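PDB 2OQT: hypothetical protein SPy0176 from Streptococcus pyogenes serotype M1, which probably serves as the EIIA component of a phosphoenolpyruvate-dependent phosphotransferase system that takes up and phosphorylates ascorbate. Local coordinates for residues E25-A30 / V90-G95. Sequence-based numbering, arbitrary orientation.
Sequences EAVRLA and VTFSDG
F92 reaches V27 with the far end of its ring, while A26 meets V90 alongside. From CB, the F92 side chain sets out across the direction of helix 23-36, and its far end comes nearer to it: of the ring atoms, only the outer CE1 and CZ approach the 25-30 segment closely, CE1 at 4.1 Å from V27 CG2 and CZ at 3.8 Å from that same V27 CG2. The methyl sits at the ring's edge, close to its plane; the indole of W23 meets the ring with the planes inclined by about 30°, and V98 and L101 of strand 97-105 also touch it. With CG1 anti to the backbone N (chi1 161°), V27 turns CG2, anti to the carbonyl carbon, to the ring, and it also packs on Y45, I48 and I49 of helix 42-55. Beside this pair, A26 CB points at the strand and touches V90 CG1 at 3.8 Å. All four residues are buried, and the join is purely apolar. Beyond F92 the chain leaves the core through a type I turn, F92 to G95, closed by G95 N to F92 O (2.8 Å). This is helix 23-36 packing on the strand end and turn of the β-hairpin formed by strands 89-91 and 97-105, within the α/β core of a PTS EIIA type 2 domain.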
ATOM      1  N   GLU A  25      -9.379  10.126  -1.791  1.00 60.31           N
ATOM      2  CA  GLU A  25      -8.253  10.717  -2.578  1.00 61.31           C
ATOM      3  C   GLU A  25      -6.997   9.880  -2.433  1.00 60.14           C
ATOM      4  O   GLU A  25      -6.290   9.618  -3.399  1.00 59.93           O
ATOM      5  CB  GLU A  25      -7.909  12.150  -2.102  1.00 63.01           C
ATOM      6  CG  GLU A  25      -8.275  13.339  -3.023  1.00 70.12           C
ATOM      7  CD  GLU A  25      -9.601  14.092  -2.638  1.00 77.27           C
ATOM      8  OE1 GLU A  25      -9.521  15.249  -2.127  1.00 78.37           O
ATOM      9  OE2 GLU A  25     -10.719  13.544  -2.867  1.00 80.28           O
ATOM     10  N   ALA A  26      -6.738   9.440  -1.207  1.00 60.02           N
ATOM     11  CA  ALA A  26      -5.482   8.749  -0.866  1.00 59.50           C
ATOM     12  C   ALA A  26      -5.445   7.330  -1.420  1.00 59.24           C
ATOM     13  O   ALA A  26      -4.411   6.814  -1.854  1.00 58.96           O
ATOM     14  CB  ALA A  26      -5.300   8.727   0.610  1.00 59.36           C
ATOM     15  N   VAL A  27      -6.608   6.704  -1.409  1.00 58.74           N
ATOM     16  CA  VAL A  27      -6.746   5.392  -1.983  1.00 57.65           C
ATOM     17  C   VAL A  27      -6.563   5.477  -3.503  1.00 57.40           C
ATOM     18  O   VAL A  27      -5.834   4.675  -4.064  1.00 58.39           O
ATOM     19  CB  VAL A  27      -8.070   4.755  -1.514  1.00 56.32           C
ATOM     20  CG1 VAL A  27      -8.501   3.626  -2.394  1.00 55.78           C
ATOM     21  CG2 VAL A  27      -7.880   4.279  -0.128  1.00 56.52           C
ATOM     22  N   ARG A  28      -7.220   6.422  -4.157  1.00 57.03           N
ATOM     23  CA  ARG A  28      -7.025   6.629  -5.584  0.50 57.04           C
ATOM     24  C   ARG A  28      -5.535   6.745  -5.901  1.00 56.83           C
ATOM     25  O   ARG A  28      -5.021   6.071  -6.793  1.00 56.95           O
ATOM     26  CB  ARG A  28      -7.772   7.886  -6.026  0.50 57.19           C
ATOM     27  CG  ARG A  28      -7.594   8.286  -7.476  0.50 58.09           C
ATOM     28  CD  ARG A  28      -8.513   9.461  -7.800  0.50 58.81           C
ATOM     29  NE  ARG A  28      -9.840   9.011  -8.237  0.50 61.29           N
ATOM     30  CZ  ARG A  28     -10.984   9.633  -7.944  0.50 60.92           C
ATOM     31  NH1 ARG A  28     -10.971  10.738  -7.187  0.50 60.62           N
ATOM     32  NH2 ARG A  28     -12.137   9.138  -8.386  0.50 57.52           N
ATOM     33  N   LEU A  29      -4.841   7.602  -5.151  1.00 56.74           N
ATOM     34  CA  LEU A  29      -3.416   7.867  -5.393  1.00 55.62           C
ATOM     35  C   LEU A  29      -2.599   6.623  -5.121  1.00 55.87           C
ATOM     36  O   LEU A  29      -1.527   6.446  -5.691  1.00 56.59           O
ATOM     37  CB  LEU A  29      -2.912   9.044  -4.522  1.00 55.51           C
ATOM     38  CG  LEU A  29      -3.390  10.500  -4.794  1.00 54.78           C
ATOM     39  CD1 LEU A  29      -2.985  11.376  -3.617  1.00 53.88           C
ATOM     40  CD2 LEU A  29      -2.866  11.098  -6.161  1.00 51.84           C
ATOM     41  N   ALA A  30      -3.096   5.752  -4.245  1.00 55.42           N
ATOM     42  CA  ALA A  30      -2.313   4.621  -3.818  1.00 55.19           C
ATOM     43  C   ALA A  30      -2.428   3.489  -4.835  1.00 55.52           C
ATOM     44  O   ALA A  30      -1.525   2.654  -4.964  1.00 56.13           O
ATOM     45  CB  ALA A  30      -2.738   4.177  -2.439  1.00 54.41           C
ATOM     46  N   VAL A  90      -3.973  11.428   6.471  1.00 65.35           N
ATOM     47  CA  VAL A  90      -5.326  11.490   6.000  1.00 63.16           C
ATOM     48  C   VAL A  90      -6.134  10.654   7.007  1.00 62.18           C
ATOM     49  O   VAL A  90      -5.586   9.732   7.605  1.00 62.41           O
ATOM     50  CB  VAL A  90      -5.387  11.054   4.476  1.00 63.70           C
ATOM     51  CG1 VAL A  90      -5.643   9.536   4.300  1.00 61.68           C
ATOM     52  CG2 VAL A  90      -6.361  11.913   3.691  1.00 62.26           C
ATOM     53  N   THR A  91      -7.400  11.012   7.238  1.00 60.20           N
ATOM     54  CA  THR A  91      -8.226  10.359   8.237  1.00 59.01           C
ATOM     55  C   THR A  91      -9.263   9.423   7.595  1.00 58.11           C
ATOM     56  O   THR A  91     -10.110   9.850   6.814  1.00 56.46           O
ATOM     57  CB  THR A  91      -8.936  11.372   9.150  1.00 58.93           C
ATOM     58  OG1 THR A  91      -8.005  12.372   9.590  1.00 62.14           O
ATOM     59  CG2 THR A  91      -9.472  10.673  10.398  1.00 59.61           C
ATOM     60  N   PHE A  92      -9.166   8.137   7.931  1.00 57.30           N
ATOM     61  CA  PHE A  92     -10.091   7.138   7.400  1.00 56.57           C
ATOM     62  C   PHE A  92     -11.415   7.153   8.199  1.00 57.54           C
ATOM     63  O   PHE A  92     -11.497   7.755   9.266  1.00 57.64           O
ATOM     64  CB  PHE A  92      -9.405   5.766   7.353  1.00 54.90           C
ATOM     65  CG  PHE A  92      -8.677   5.502   6.053  1.00 52.03           C
ATOM     66  CD1 PHE A  92      -9.194   4.597   5.118  1.00 46.52           C
ATOM     67  CD2 PHE A  92      -7.478   6.176   5.747  1.00 50.11           C
ATOM     68  CE1 PHE A  92      -8.529   4.364   3.876  1.00 46.36           C
ATOM     69  CE2 PHE A  92      -6.832   5.980   4.528  1.00 46.12           C
ATOM     70  CZ  PHE A  92      -7.351   5.060   3.584  1.00 49.42           C
ATOM     71  N   SER A  93     -12.454   6.537   7.657  1.00 59.24           N
ATOM     72  CA  SER A  93     -13.807   6.635   8.221  1.00 61.33           C
ATOM     73  C   SER A  93     -14.008   6.015   9.621  1.00 62.55           C
ATOM     74  O   SER A  93     -15.099   6.133  10.183  1.00 63.50           O
ATOM     75  CB  SER A  93     -14.864   6.067   7.257  1.00 60.65           C
ATOM     76  OG  SER A  93     -14.732   4.658   7.101  1.00 62.31           O
ATOM     77  N   ASP A  94     -12.985   5.358  10.167  1.00 63.06           N
ATOM     78  CA  ASP A  94     -13.017   4.861  11.550  1.00 63.85           C
ATOM     79  C   ASP A  94     -12.283   5.808  12.479  1.00 64.40           C
ATOM     80  O   ASP A  94     -12.099   5.496  13.640  1.00 64.43           O
ATOM     81  CB  ASP A  94     -12.404   3.450  11.686  1.00 64.05           C
ATOM     82  CG  ASP A  94     -10.868   3.389  11.346  1.00 65.84           C
ATOM     83  OD1 ASP A  94     -10.276   4.370  10.801  1.00 64.68           O
ATOM     84  OD2 ASP A  94     -10.251   2.307  11.600  1.00 68.62           O
ATOM     85  N   GLY A  95     -11.818   6.943  11.970  1.00 64.77           N
ATOM     86  CA  GLY A  95     -11.070   7.835  12.810  1.00 65.38           C
ATOM     87  C   GLY A  95      -9.574   7.639  12.813  1.00 66.66           C
ATOM     88  O   GLY A  95      -8.880   8.433  13.437  1.00 68.08           O
TER